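Fervidolysin (Fervidobacterium pennivorans, PDB 1R6V) degrades keratin into peptides as a subtilisin-like serine protease, allowing the bacterium to grow on native feathers. Local coordinates at residues H169-G174 with K211-G216; E630-Y635 with I647-G652; S332-G337 with W422-G427. The protein carries 1 engineered substitution. One frame throughout, in Å; residues are numbered along the deposited sequence.

Contact 1: residues H169-G174 with K211-G216. With CA (calcium ion), chain B.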
ATOM      1  N   HIS A 169     -13.192  30.287   2.979  1.00 16.22           N
ATOM      2  CA  HIS A 169     -12.191  31.222   2.471  1.00 16.27           C
ATOM      3  C   HIS A 169     -12.825  31.917   1.262  1.00 16.01           C
ATOM      4  O   HIS A 169     -13.429  31.268   0.405  1.00 15.06           O
ATOM      5  CB  HIS A 169     -10.931  30.464   2.022  1.00 14.19           C
ATOM      6  CG  HIS A 169      -9.730  31.337   1.852  1.00 14.86           C
ATOM      7  ND1 HIS A 169      -9.653  32.321   0.892  1.00 13.94           N
ATOM      8  CD2 HIS A 169      -8.586  31.423   2.576  1.00 14.68           C
ATOM      9  CE1 HIS A 169      -8.516  32.981   1.032  1.00 13.57           C
ATOM     10  NE2 HIS A 169      -7.849  32.455   2.045  1.00 14.66           N
ATOM     11  N   PRO A 170     -12.678  33.242   1.167  1.00 16.60           N
ATOM     12  CA  PRO A 170     -13.268  33.955   0.037  1.00 16.87           C
ATOM     13  C   PRO A 170     -12.754  33.488  -1.327  1.00 17.24           C
ATOM     14  O   PRO A 170     -13.524  33.418  -2.279  1.00 15.54           O
ATOM     15  CB  PRO A 170     -12.955  35.424   0.346  1.00 18.07           C
ATOM     16  CG  PRO A 170     -11.733  35.361   1.208  1.00 20.03           C
ATOM     17  CD  PRO A 170     -11.991  34.162   2.086  1.00 16.97           C
ATOM     18  N   ASP A 171     -11.468  33.148  -1.416  1.00 17.13           N
ATOM     19  CA  ASP A 171     -10.881  32.677  -2.678  1.00 16.17           C
ATOM     20  C   ASP A 171     -11.346  31.256  -3.042  1.00 16.69           C
ATOM     21  O   ASP A 171     -10.958  30.723  -4.082  1.00 15.16           O
ATOM     22  CB  ASP A 171      -9.349  32.682  -2.582  1.00 16.81           C
ATOM     23  CG  ASP A 171      -8.678  33.439  -3.722  1.00 16.81           C
ATOM     24  OD1 ASP A 171      -9.324  33.694  -4.757  1.00 17.61           O
ATOM     25  OD2 ASP A 171      -7.481  33.766  -3.585  1.00 15.95           O
ATOM     26  N   LEU A 172     -12.143  30.625  -2.179  1.00 14.88           N
ATOM     27  CA  LEU A 172     -12.635  29.284  -2.477  1.00 14.69           C
ATOM     28  C   LEU A 172     -14.148  29.277  -2.603  1.00 15.46           C
ATOM     29  O   LEU A 172     -14.757  28.213  -2.703  1.00 15.88           O
ATOM     30  CB  LEU A 172     -12.207  28.277  -1.396  1.00 14.39           C
ATOM     31  CG  LEU A 172     -10.694  28.045  -1.280  1.00 15.95           C
ATOM     32  CD1 LEU A 172     -10.412  27.059  -0.140  1.00 13.17           C
ATOM     33  CD2 LEU A 172     -10.163  27.474  -2.599  1.00 16.18           C
ATOM     34  N   GLU A 173     -14.758  30.460  -2.600  1.00 16.09           N
ATOM     35  CA  GLU A 173     -16.212  30.544  -2.719  1.00 18.78           C
ATOM     36  C   GLU A 173     -16.676  29.871  -4.001  1.00 18.05           C
ATOM     37  O   GLU A 173     -16.125  30.112  -5.071  1.00 16.71           O
ATOM     38  CB  GLU A 173     -16.669  32.014  -2.702  1.00 21.97           C
ATOM     39  CG  GLU A 173     -18.189  32.184  -2.580  1.00 25.45           C
ATOM     40  CD  GLU A 173     -18.923  32.016  -3.909  1.00 28.50           C
ATOM     41  OE1 GLU A 173     -20.129  31.672  -3.887  1.00 30.33           O
ATOM     42  OE2 GLU A 173     -18.301  32.243  -4.972  1.00 27.97           O
ATOM     43  N   GLY A 174     -17.690  29.017  -3.889  1.00 17.11           N
ATOM     44  CA  GLY A 174     -18.208  28.324  -5.056  1.00 16.93           C
ATOM     45  C   GLY A 174     -17.321  27.214  -5.586  1.00 17.46           C
ATOM     46  O   GLY A 174     -17.720  26.477  -6.491  1.00 16.71           O
ATOM     47  N   LYS A 211     -10.437  30.418  -6.810  1.00 15.95           N
ATOM     48  CA  LYS A 211     -11.308  31.103  -7.765  1.00 18.22           C
ATOM     49  C   LYS A 211     -10.678  32.217  -8.606  1.00 18.31           C
ATOM     50  O   LYS A 211      -9.944  33.050  -8.091  1.00 18.24           O
ATOM     51  CB  LYS A 211     -12.501  31.659  -6.990  1.00 20.17           C
ATOM     52  CG  LYS A 211     -13.660  32.190  -7.815  1.00 25.34           C
ATOM     53  CD  LYS A 211     -14.669  32.860  -6.877  1.00 25.14           C
ATOM     54  CE  LYS A 211     -15.884  33.386  -7.622  1.00 28.16           C
ATOM     55  NZ  LYS A 211     -16.832  34.102  -6.716  1.00 29.69           N
ATOM     56  N   LYS A 212     -10.962  32.228  -9.905  1.00 19.96           N
ATOM     57  CA  LYS A 212     -10.445  33.296 -10.757  1.00 21.17           C
ATOM     58  C   LYS A 212     -11.478  34.411 -10.608  1.00 21.19           C
ATOM     59  O   LYS A 212     -12.553  34.360 -11.202  1.00 21.54           O
ATOM     60  CB  LYS A 212     -10.359  32.833 -12.205  1.00 22.17           C
ATOM     61  CG  LYS A 212      -9.597  33.783 -13.107  1.00 23.32           C
ATOM     62  CD  LYS A 212      -9.417  33.155 -14.472  1.00 24.48           C
ATOM     63  CE  LYS A 212      -8.604  34.053 -15.385  1.00 26.98           C
ATOM     64  NZ  LYS A 212      -9.197  35.416 -15.534  1.00 26.61           N
ATOM     65  N   ASP A 213     -11.161  35.412  -9.794  1.00 21.84           N
ATOM     66  CA  ASP A 213     -12.110  36.491  -9.549  1.00 22.72           C
ATOM     67  C   ASP A 213     -11.447  37.846  -9.351  1.00 22.69           C
ATOM     68  O   ASP A 213     -12.058  38.757  -8.784  1.00 22.56           O
ATOM     69  CB  ASP A 213     -12.949  36.151  -8.310  1.00 21.64           C
ATOM     70  CG  ASP A 213     -12.107  36.012  -7.059  1.00 23.28           C
ATOM     71  OD1 ASP A 213     -10.872  36.118  -7.167  1.00 20.76           O
ATOM     72  OD2 ASP A 213     -12.681  35.799  -5.963  1.00 23.07           O
ATOM     73  N   GLY A 214     -10.201  37.965  -9.803  1.00 21.23           N
ATOM     74  CA  GLY A 214      -9.464  39.213  -9.677  1.00 21.54           C
ATOM     75  C   GLY A 214      -8.805  39.446  -8.327  1.00 20.91           C
ATOM     76  O   GLY A 214      -7.911  40.290  -8.205  1.00 19.67           O
ATOM     77  N   LYS A 215      -9.233  38.698  -7.314  1.00 19.77           N
ATOM     78  CA  LYS A 215      -8.707  38.841  -5.956  1.00 20.20           C
ATOM     79  C   LYS A 215      -7.845  37.655  -5.526  1.00 19.94           C
ATOM     80  O   LYS A 215      -7.972  36.570  -6.066  1.00 19.77           O
ATOM     81  CB  LYS A 215      -9.869  38.963  -4.973  1.00 21.78           C
ATOM     82  CG  LYS A 215     -10.867  40.069  -5.310  1.00 26.02           C
ATOM     83  CD  LYS A 215     -10.284  41.435  -4.986  1.00 29.35           C
ATOM     84  CE  LYS A 215     -11.323  42.543  -5.100  1.00 30.89           C
ATOM     85  NZ  LYS A 215     -10.788  43.837  -4.596  1.00 29.61           N
ATOM     86  N   GLY A 216      -6.978  37.875  -4.543  1.00 19.94           N
ATOM     87  CA  GLY A 216      -6.127  36.803  -4.040  1.00 17.19           C
ATOM     88  C   GLY A 216      -5.343  36.078  -5.120  1.00 17.08           C
ATOM     89  O   GLY A 216      -4.743  36.718  -5.985  1.00 17.51           O
TER
HETATM   90 CA    CA B   1      -8.860  34.629  -6.853  1.00  3.26          CA

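Contact 2: residues E630-Y635 with I647-G652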
ATOM      1  N   GLU A 630      18.708 -27.786   2.335  1.00 25.53           N
ATOM      2  CA  GLU A 630      19.222 -27.445   3.642  1.00 26.54           C
ATOM      3  C   GLU A 630      18.845 -28.481   4.692  1.00 26.10           C
ATOM      4  O   GLU A 630      17.681 -28.860   4.799  1.00 23.33           O
ATOM      5  CB  GLU A 630      18.688 -26.079   4.051  1.00 28.43           C
ATOM      6  CG  GLU A 630      19.284 -25.552   5.323  1.00 34.78           C
ATOM      7  CD  GLU A 630      18.794 -24.160   5.641  1.00 37.97           C
ATOM      8  OE1 GLU A 630      18.915 -23.275   4.761  1.00 39.59           O
ATOM      9  OE2 GLU A 630      18.292 -23.954   6.767  1.00 38.92           O
ATOM     10  N   ASP A 631      19.832 -28.950   5.454  1.00 26.00           N
ATOM     11  CA  ASP A 631      19.537 -29.924   6.496  1.00 25.73           C
ATOM     12  C   ASP A 631      19.082 -29.214   7.757  1.00 24.50           C
ATOM     13  O   ASP A 631      19.719 -28.268   8.219  1.00 24.75           O
ATOM     14  CB  ASP A 631      20.757 -30.791   6.834  1.00 26.51           C
ATOM     15  CG  ASP A 631      21.100 -31.779   5.744  1.00 28.71           C
ATOM     16  OD1 ASP A 631      20.219 -32.130   4.926  1.00 28.08           O
ATOM     17  OD2 ASP A 631      22.265 -32.227   5.722  1.00 31.60           O
ATOM     18  N   ILE A 632      17.978 -29.699   8.314  1.00 22.49           N
ATOM     19  CA  ILE A 632      17.396 -29.143   9.522  1.00 21.23           C
ATOM     20  C   ILE A 632      17.072 -30.261  10.510  1.00 20.44           C
ATOM     21  O   ILE A 632      16.294 -31.160  10.200  1.00 19.56           O
ATOM     22  CB  ILE A 632      16.080 -28.416   9.216  1.00 20.25           C
ATOM     23  CG1 ILE A 632      16.315 -27.350   8.140  1.00 21.09           C
ATOM     24  CG2 ILE A 632      15.538 -27.782  10.496  1.00 21.62           C
ATOM     25  CD1 ILE A 632      15.056 -26.611   7.711  1.00 18.72           C
ATOM     26  N   PRO A 633      17.672 -30.221  11.706  1.00 20.86           N
ATOM     27  CA  PRO A 633      17.402 -31.256  12.710  1.00 20.36           C
ATOM     28  C   PRO A 633      15.967 -31.100  13.255  1.00 19.75           C
ATOM     29  O   PRO A 633      15.490 -29.978  13.453  1.00 17.76           O
ATOM     30  CB  PRO A 633      18.456 -30.979  13.780  1.00 21.55           C
ATOM     31  CG  PRO A 633      18.614 -29.479  13.708  1.00 26.70           C
ATOM     32  CD  PRO A 633      18.628 -29.216  12.210  1.00 22.64           C
ATOM     33  N   VAL A 634      15.291 -32.220  13.485  1.00 17.39           N
ATOM     34  CA  VAL A 634      13.936 -32.198  14.033  1.00 18.03           C
ATOM     35  C   VAL A 634      13.839 -33.261  15.110  1.00 18.11           C
ATOM     36  O   VAL A 634      14.586 -34.232  15.101  1.00 17.67           O
ATOM     37  CB  VAL A 634      12.848 -32.494  12.959  1.00 16.44           C
ATOM     38  CG1 VAL A 634      12.876 -31.410  11.881  1.00 17.62           C
ATOM     39  CG2 VAL A 634      13.064 -33.867  12.343  1.00 17.59           C
ATOM     40  N   TYR A 635      12.925 -33.065  16.052  1.00 17.26           N
ATOM     41  CA  TYR A 635      12.745 -34.041  17.110  1.00 18.79           C
ATOM     42  C   TYR A 635      11.383 -33.847  17.741  1.00 18.54           C
ATOM     43  O   TYR A 635      10.687 -32.863  17.473  1.00 16.64           O
ATOM     44  CB  TYR A 635      13.851 -33.905  18.171  1.00 19.35           C
ATOM     45  CG  TYR A 635      13.772 -32.656  19.014  1.00 22.26           C
ATOM     46  CD1 TYR A 635      13.215 -32.684  20.296  1.00 24.49           C
ATOM     47  CD2 TYR A 635      14.221 -31.435  18.520  1.00 24.31           C
ATOM     48  CE1 TYR A 635      13.110 -31.529  21.054  1.00 24.96           C
ATOM     49  CE2 TYR A 635      14.117 -30.279  19.268  1.00 25.20           C
ATOM     50  CZ  TYR A 635      13.563 -30.329  20.528  1.00 25.27           C
ATOM     51  OH  TYR A 635      13.458 -29.160  21.243  1.00 29.25           O
ATOM     52  N   ILE A 647       6.719 -34.187  15.280  1.00 17.28           N
ATOM     53  CA  ILE A 647       8.169 -34.003  15.226  1.00 17.51           C
ATOM     54  C   ILE A 647       8.525 -32.798  14.374  1.00 16.77           C
ATOM     55  O   ILE A 647       8.105 -32.724  13.224  1.00 17.02           O
ATOM     56  CB  ILE A 647       8.854 -35.208  14.547  1.00 18.37           C
ATOM     57  CG1 ILE A 647       8.435 -36.519  15.217  1.00 22.06           C
ATOM     58  CG2 ILE A 647      10.369 -35.025  14.575  1.00 19.13           C
ATOM     59  CD1 ILE A 647       8.939 -36.676  16.612  1.00 23.77           C
ATOM     60  N   ASP A 648       9.315 -31.870  14.905  1.00 16.12           N
ATOM     61  CA  ASP A 648       9.717 -30.723  14.098  1.00 16.71           C
ATOM     62  C   ASP A 648      10.966 -30.057  14.663  1.00 18.07           C
ATOM     63  O   ASP A 648      11.542 -30.546  15.646  1.00 17.47           O
ATOM     64  CB  ASP A 648       8.555 -29.726  13.954  1.00 18.43           C
ATOM     65  CG  ASP A 648       8.081 -29.181  15.277  1.00 19.72           C
ATOM     66  OD1 ASP A 648       8.941 -28.820  16.106  1.00 17.93           O
ATOM     67  OD2 ASP A 648       6.842 -29.098  15.477  1.00 19.32           O
ATOM     68  N   ASP A 649      11.407 -28.954  14.059  1.00 18.09           N
ATOM     69  CA  ASP A 649      12.621 -28.310  14.544  1.00 17.49           C
ATOM     70  C   ASP A 649      12.488 -27.609  15.883  1.00 19.23           C
ATOM     71  O   ASP A 649      13.466 -27.081  16.417  1.00 19.26           O
ATOM     72  CB  ASP A 649      13.225 -27.356  13.481  1.00 17.25           C
ATOM     73  CG  ASP A 649      12.186 -26.547  12.717  1.00 18.43           C
ATOM     74  OD1 ASP A 649      10.983 -26.890  12.751  1.00 18.82           O
ATOM     75  OD2 ASP A 649      12.585 -25.568  12.047  1.00 17.47           O
ATOM     76  N   PHE A 650      11.287 -27.637  16.442  1.00 18.72           N
ATOM     77  CA  PHE A 650      11.049 -27.018  17.732  1.00 20.58           C
ATOM     78  C   PHE A 650      10.589 -28.057  18.743  1.00 20.23           C
ATOM     79  O   PHE A 650      10.024 -27.716  19.776  1.00 20.42           O
ATOM     80  CB  PHE A 650      10.008 -25.907  17.613  1.00 21.70           C
ATOM     81  CG  PHE A 650      10.440 -24.779  16.733  1.00 23.52           C
ATOM     82  CD1 PHE A 650      10.250 -24.835  15.352  1.00 24.33           C
ATOM     83  CD2 PHE A 650      11.067 -23.666  17.284  1.00 24.92           C
ATOM     84  CE1 PHE A 650      10.677 -23.798  14.533  1.00 23.53           C
ATOM     85  CE2 PHE A 650      11.499 -22.627  16.484  1.00 25.03           C
ATOM     86  CZ  PHE A 650      11.305 -22.687  15.099  1.00 24.72           C
ATOM     87  N   GLY A 651      10.816 -29.329  18.426  1.00 20.23           N
ATOM     88  CA  GLY A 651      10.446 -30.406  19.333  1.00 20.07           C
ATOM     89  C   GLY A 651       9.014 -30.908  19.294  1.00 21.00           C
ATOM     90  O   GLY A 651       8.616 -31.681  20.166  1.00 19.91           O
ATOM     91  N   GLY A 652       8.249 -30.494  18.285  1.00 19.71           N
ATOM     92  CA  GLY A 652       6.855 -30.897  18.167  1.00 20.26           C
ATOM     93  C   GLY A 652       6.075 -29.803  18.861  1.00 20.93           C
ATOM     94  O   GLY A 652       5.523 -30.003  19.940  1.00 22.75           O
TER
HETATM   95  O   HOH W   1      16.153 -27.784  15.424  1.00 46.19           O

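Contact 3: residues S332-G337 with W422-G427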
ATOM      1  N   SER A 332      12.919  16.461  -1.011  1.00 36.11           N
ATOM      2  CA  SER A 332      12.127  15.558  -1.845  1.00 35.49           C
ATOM      3  C   SER A 332      12.818  14.194  -1.919  1.00 36.78           C
ATOM      4  O   SER A 332      13.958  14.088  -2.384  1.00 35.63           O
ATOM      5  CB  SER A 332      11.977  16.154  -3.253  1.00 35.37           C
ATOM      6  OG  SER A 332      10.870  15.596  -3.941  1.00 31.25           O
ATOM      7  N   SER A 333      12.126  13.150  -1.466  1.00 36.85           N
ATOM      8  CA  SER A 333      12.702  11.808  -1.474  1.00 37.88           C
ATOM      9  C   SER A 333      13.007  11.308  -2.882  1.00 38.63           C
ATOM     10  O   SER A 333      12.142  11.318  -3.766  1.00 37.65           O
ATOM     11  CB  SER A 333      11.770  10.832  -0.763  1.00 38.89           C
ATOM     12  N   ARG A 334      14.252  10.879  -3.077  1.00 38.89           N
ATOM     13  CA  ARG A 334      14.718  10.357  -4.358  1.00 39.92           C
ATOM     14  C   ARG A 334      14.231   8.919  -4.528  1.00 40.15           C
ATOM     15  O   ARG A 334      14.476   8.065  -3.674  1.00 40.81           O
ATOM     16  CB  ARG A 334      16.253  10.404  -4.413  1.00 40.64           C
ATOM     17  CG  ARG A 334      16.865   9.674  -5.604  1.00 42.81           C
ATOM     18  CD  ARG A 334      18.388   9.824  -5.667  1.00 43.94           C
ATOM     19  NE  ARG A 334      18.945   9.105  -6.815  1.00 46.15           N
ATOM     20  CZ  ARG A 334      20.205   9.204  -7.230  1.00 46.20           C
ATOM     21  NH1 ARG A 334      21.059   9.999  -6.593  1.00 47.78           N
ATOM     22  NH2 ARG A 334      20.610   8.508  -8.286  1.00 46.98           N
ATOM     23  N   SER A 335      13.545   8.656  -5.635  1.00 39.45           N
ATOM     24  CA  SER A 335      13.018   7.324  -5.907  1.00 39.41           C
ATOM     25  C   SER A 335      12.765   7.128  -7.395  1.00 38.52           C
ATOM     26  O   SER A 335      12.378   8.056  -8.104  1.00 38.47           O
ATOM     27  CB  SER A 335      11.723   7.098  -5.121  1.00 39.58           C
ATOM     28  OG  SER A 335      10.788   8.139  -5.356  1.00 43.58           O
ATOM     29  N   ASP A 336      13.000   5.915  -7.873  1.00 37.47           N
ATOM     30  CA  ASP A 336      12.785   5.619  -9.282  1.00 36.37           C
ATOM     31  C   ASP A 336      11.311   5.754  -9.645  1.00 34.57           C
ATOM     32  O   ASP A 336      10.969   5.804 -10.826  1.00 34.46           O
ATOM     33  CB  ASP A 336      13.228   4.197  -9.595  1.00 38.67           C
ATOM     34  CG  ASP A 336      12.579   3.186  -8.679  1.00 39.31           C
ATOM     35  OD1 ASP A 336      13.173   2.892  -7.622  1.00 40.40           O
ATOM     36  OD2 ASP A 336      11.465   2.713  -9.004  1.00 40.10           O
ATOM     37  N   GLY A 337      10.450   5.803  -8.628  1.00 30.92           N
ATOM     38  CA  GLY A 337       9.019   5.908  -8.858  1.00 27.14           C
ATOM     39  C   GLY A 337       8.512   7.302  -9.188  1.00 24.27           C
ATOM     40  O   GLY A 337       7.356   7.456  -9.580  1.00 23.80           O
ATOM     41  N   TRP A 422      15.776  11.594 -17.781  1.00 28.95           N
ATOM     42  CA  TRP A 422      15.085  10.987 -16.649  1.00 29.11           C
ATOM     43  C   TRP A 422      16.072  10.696 -15.525  1.00 30.45           C
ATOM     44  O   TRP A 422      17.216  10.316 -15.788  1.00 30.10           O
ATOM     45  CB  TRP A 422      14.442   9.667 -17.056  1.00 28.89           C
ATOM     46  CG  TRP A 422      13.752   8.969 -15.918  1.00 29.28           C
ATOM     47  CD1 TRP A 422      12.447   9.125 -15.528  1.00 29.29           C
ATOM     48  CD2 TRP A 422      14.329   8.021 -15.008  1.00 30.42           C
ATOM     49  NE1 TRP A 422      12.178   8.331 -14.438  1.00 28.48           N
ATOM     50  CE2 TRP A 422      13.313   7.644 -14.097  1.00 30.33           C
ATOM     51  CE3 TRP A 422      15.603   7.453 -14.872  1.00 31.43           C
ATOM     52  CZ2 TRP A 422      13.531   6.727 -13.066  1.00 30.65           C
ATOM     53  CZ3 TRP A 422      15.819   6.537 -13.842  1.00 32.43           C
ATOM     54  CH2 TRP A 422      14.783   6.185 -12.954  1.00 32.22           C
ATOM     55  N   ASP A 423      15.625  10.868 -14.282  1.00 28.87           N
ATOM     56  CA  ASP A 423      16.447  10.585 -13.106  1.00 30.20           C
ATOM     57  C   ASP A 423      15.565  10.303 -11.883  1.00 29.02           C
ATOM     58  O   ASP A 423      14.374  10.594 -11.904  1.00 26.28           O
ATOM     59  CB  ASP A 423      17.434  11.732 -12.826  1.00 32.10           C
ATOM     60  CG  ASP A 423      16.754  13.071 -12.604  1.00 35.17           C
ATOM     61  OD1 ASP A 423      15.883  13.154 -11.707  1.00 36.77           O
ATOM     62  OD2 ASP A 423      17.107  14.041 -13.318  1.00 35.54           O
ATOM     63  N   HIS A 424      16.151   9.714 -10.839  1.00 28.92           N
ATOM     64  CA  HIS A 424      15.423   9.366  -9.614  1.00 30.26           C
ATOM     65  C   HIS A 424      14.988  10.561  -8.777  1.00 29.51           C
ATOM     66  O   HIS A 424      14.191  10.421  -7.849  1.00 31.42           O
ATOM     67  CB  HIS A 424      16.276   8.460  -8.711  1.00 33.62           C
ATOM     68  CG  HIS A 424      16.482   7.077  -9.243  1.00 36.60           C
ATOM     69  ND1 HIS A 424      16.314   5.949  -8.466  1.00 38.97           N
ATOM     70  CD2 HIS A 424      16.870   6.637 -10.463  1.00 38.41           C
ATOM     71  CE1 HIS A 424      16.589   4.875  -9.186  1.00 38.72           C
ATOM     72  NE2 HIS A 424      16.930   5.265 -10.401  1.00 38.05           N
ATOM     73  N   ASP A 425      15.511  11.737  -9.084  1.00 27.18           N
ATOM     74  CA  ASP A 425      15.163  12.911  -8.297  1.00 27.09           C
ATOM     75  C   ASP A 425      13.871  13.590  -8.748  1.00 23.99           C
ATOM     76  O   ASP A 425      12.985  13.879  -7.936  1.00 21.50           O
ATOM     77  CB  ASP A 425      16.312  13.924  -8.340  1.00 30.84           C
ATOM     78  CG  ASP A 425      17.506  13.480  -7.526  1.00 34.74           C
ATOM     79  OD1 ASP A 425      18.555  14.157  -7.577  1.00 39.22           O
ATOM     80  OD2 ASP A 425      17.392  12.454  -6.826  1.00 37.84           O
ATOM     81  N   THR A 426      13.764  13.821 -10.050  1.00 20.81           N
ATOM     82  CA  THR A 426      12.604  14.514 -10.596  1.00 19.85           C
ATOM     83  C   THR A 426      11.896  13.763 -11.709  1.00 17.45           C
ATOM     84  O   THR A 426      11.087  14.344 -12.438  1.00 16.79           O
ATOM     85  CB  THR A 426      13.023  15.886 -11.133  1.00 21.56           C
ATOM     86  OG1 THR A 426      11.886  16.569 -11.688  1.00 25.19           O
ATOM     87  CG2 THR A 426      14.084  15.713 -12.207  1.00 24.94           C
ATOM     88  N   GLY A 427      12.181  12.477 -11.838  1.00 17.28           N
ATOM     89  CA  GLY A 427      11.537  11.715 -12.896  1.00 17.44           C
ATOM     90  C   GLY A 427      11.880  12.300 -14.252  1.00 17.16           C
ATOM     91  O   GLY A 427      13.044  12.599 -14.524  1.00 17.53           O
TER
HETATM   92  O   HOH W   2      12.459  13.553  -5.254  1.00 24.70           O

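Contact 1: residues H169-G174 with K211-G216
Lys-211 lays its extended side chain alongside that of Glu-173, the two pointing the same way, and its CD packs against Glu-173 O at 3.6 Å. The ammonium at the end, NZ, closes a salt bridge to Glu-173 OE2 at 2.9 Å, meeting the oxygen on its anti side and 26° out of the carboxylate plane. Lys-211 gets there with its chain fully extended, whereas the glutamate chain bends at chi2 (-81°) to bring OE2 across. At the other end of the same lysine the backbone N donates to Asp-171 O (2.8 Å, N-H...O 172°), a nearly straight bond that fixes the start of 211-216 against the 3-10 turn 170-172.

This pairing frames the calcium site of the subtilase catalytic domain, where a loop following helix 200-209 wraps round the ion. Asp-171 OD1 and Lys-211 O each lie 2.3 Å from the calcium, Asp-213 OD1 lies 2.5 Å from it, and Lys-215 O binds as well; Glu-129 OE1 and Ile-217 O complete six ligands. The oxygens crowd together because the cation holds them. Asp-213 OD1 also accepts from Lys-215 N (3.1 Å), an Asx turn that curls the loop so that side chain and carbonyl face one ion. The other oxygen of Asp-171, OD2, bonds Tyr-374 OH, which would hold the carboxylate's rotation, and it lies 3.4 Å from Gly-216 CA, where a CB would clash. His-169 ND1 accepts from Asp-171 N in the plane of its ring, while its NE2 donates to Thr-373 O.

Contact 2: residues E630-Y635 with I647-G652
Tyr-635 and Asp-648 form a single antiparallel bridge that ties edge strand 630-638 of one sheet to the loop leaving strand 644-647 of the other, within the second beta-sandwich domain. The bridge is a hydrogen-bonded pair: Tyr-635 N donates to Asp-648 O at 2.9 Å, and Asp-648 N returns a bond to Tyr-635 O at 3.1 Å. Both donors stand about 40° above the plane of the carbonyl they meet. Asp-648 O also accepts from Gly-651 N, closing the type I turn 648-651, and its two donors come from opposite faces of the carbonyl plane.

A water adds a polar link by donating to both Pro-633 O and Asp-649 O. Beside it, Asp-649 CB rests 3.5 Å from Pro-633 O, while its carboxylate oxygen OD2 forms a salt bridge with Arg-529 NE.

Carbon-to-carbon contacts make up a third group. The buried Val-634 and Ile-647 meet through Val-634 CG2 and Ile-647 CG2 at 3.7 Å, the two side chains crossing at about a right angle, and Ile-632 CG2 touches Asp-649 CB at 3.8 Å. Trp-666 of strand 666-669 touches Ile-632, Val-634 and Asp-649, continuing this layer.

The aromatic contact is a CH-pi interaction with the turn. With CG set between the backbone N and carbonyl carbon (chi1 70°), the Tyr-635 ring swings over Gly-651, whose CA sits 3.4 Å from the ring centroid and 17° off the normal; a CB there would strike Tyr-635 CZ. Asp-648 OD1 also holds the turn and the residue after it: it accepts from Phe-650 N on its anti side, an Asx turn, and from Gly-652 N, 2.8 Å away, from above the carboxylate plane.

Contact 3: residues S332-G337 with W422-G427
The backbones of 334-336 and 422-425 run in roughly opposing directions, 146° apart, and are joined by one direct hydrogen bond, Ser-335 N to His-424 O (2.9 Å, N-H...O 144°). A water bound to Ser-332 OG, Ser-333 O and Asp-425 O adds a second polar link beside it.

The imidazole of His-424 lies against Asp-336, whose CB stands over one ring face, 3.8 Å from the centroid, as a CH-pi contact; the Asp-336 carboxylate turns elsewhere, its OD2 accepting from Cys-477 N. From another direction, Arg-334, its CG anti to the backbone N and its chain extended to NE, stretches past His-424 so that NE comes within 3.3 Å of His-424 CB, at the guanidinium edge. With the imidazole of His-424 replaced by the methyl of an alanine, Asp-336 CB would probably lose the ring face it packs on, and a gap would open there.

Asp-425 OD2 sits 3.0 Å from Arg-334 CD, but its salt bridge to Arg-334 NE is long, 3.7 Å: the oxygen lies well out of the guanidinium plane, so attraction between charges rather than a directed N-H probably acts here. Trp-422 presents its ring edge, CZ2, to Asp-336 O at 3.5 Å.

Asp-423 OD1 takes a straight bond from Thr-426 N (173°) and a weak one from Asp-425 N, an Asx motif shaping this surface loop of the subtilase domain where it meets the loop preceding strand 338-343.

Overall arrangement
Contacts 1 and 3 both belong to the subtilase catalytic domain, yet their centres are 34 Å apart and their nearest atoms about 24 Å. Contact 2 lies in the second beta-sandwich domain, on the opposite side of the chain's centre from contact 1, with 71 Å between the two centres. Contact 3 is intermediate, its centre 47 Å from that of contact 2 and 19 Å from the chain's centre. Of the three, only contact 1 holds a bound ion; its first segment follows strand 157-162, which ends at Asp-162, the inferred charge-relay aspartate, and its second follows helix 200-209, which begins at Ala-200, an engineered substitution at an inferred charge-relay position. Contacts 2 and 3 lie away from these sites.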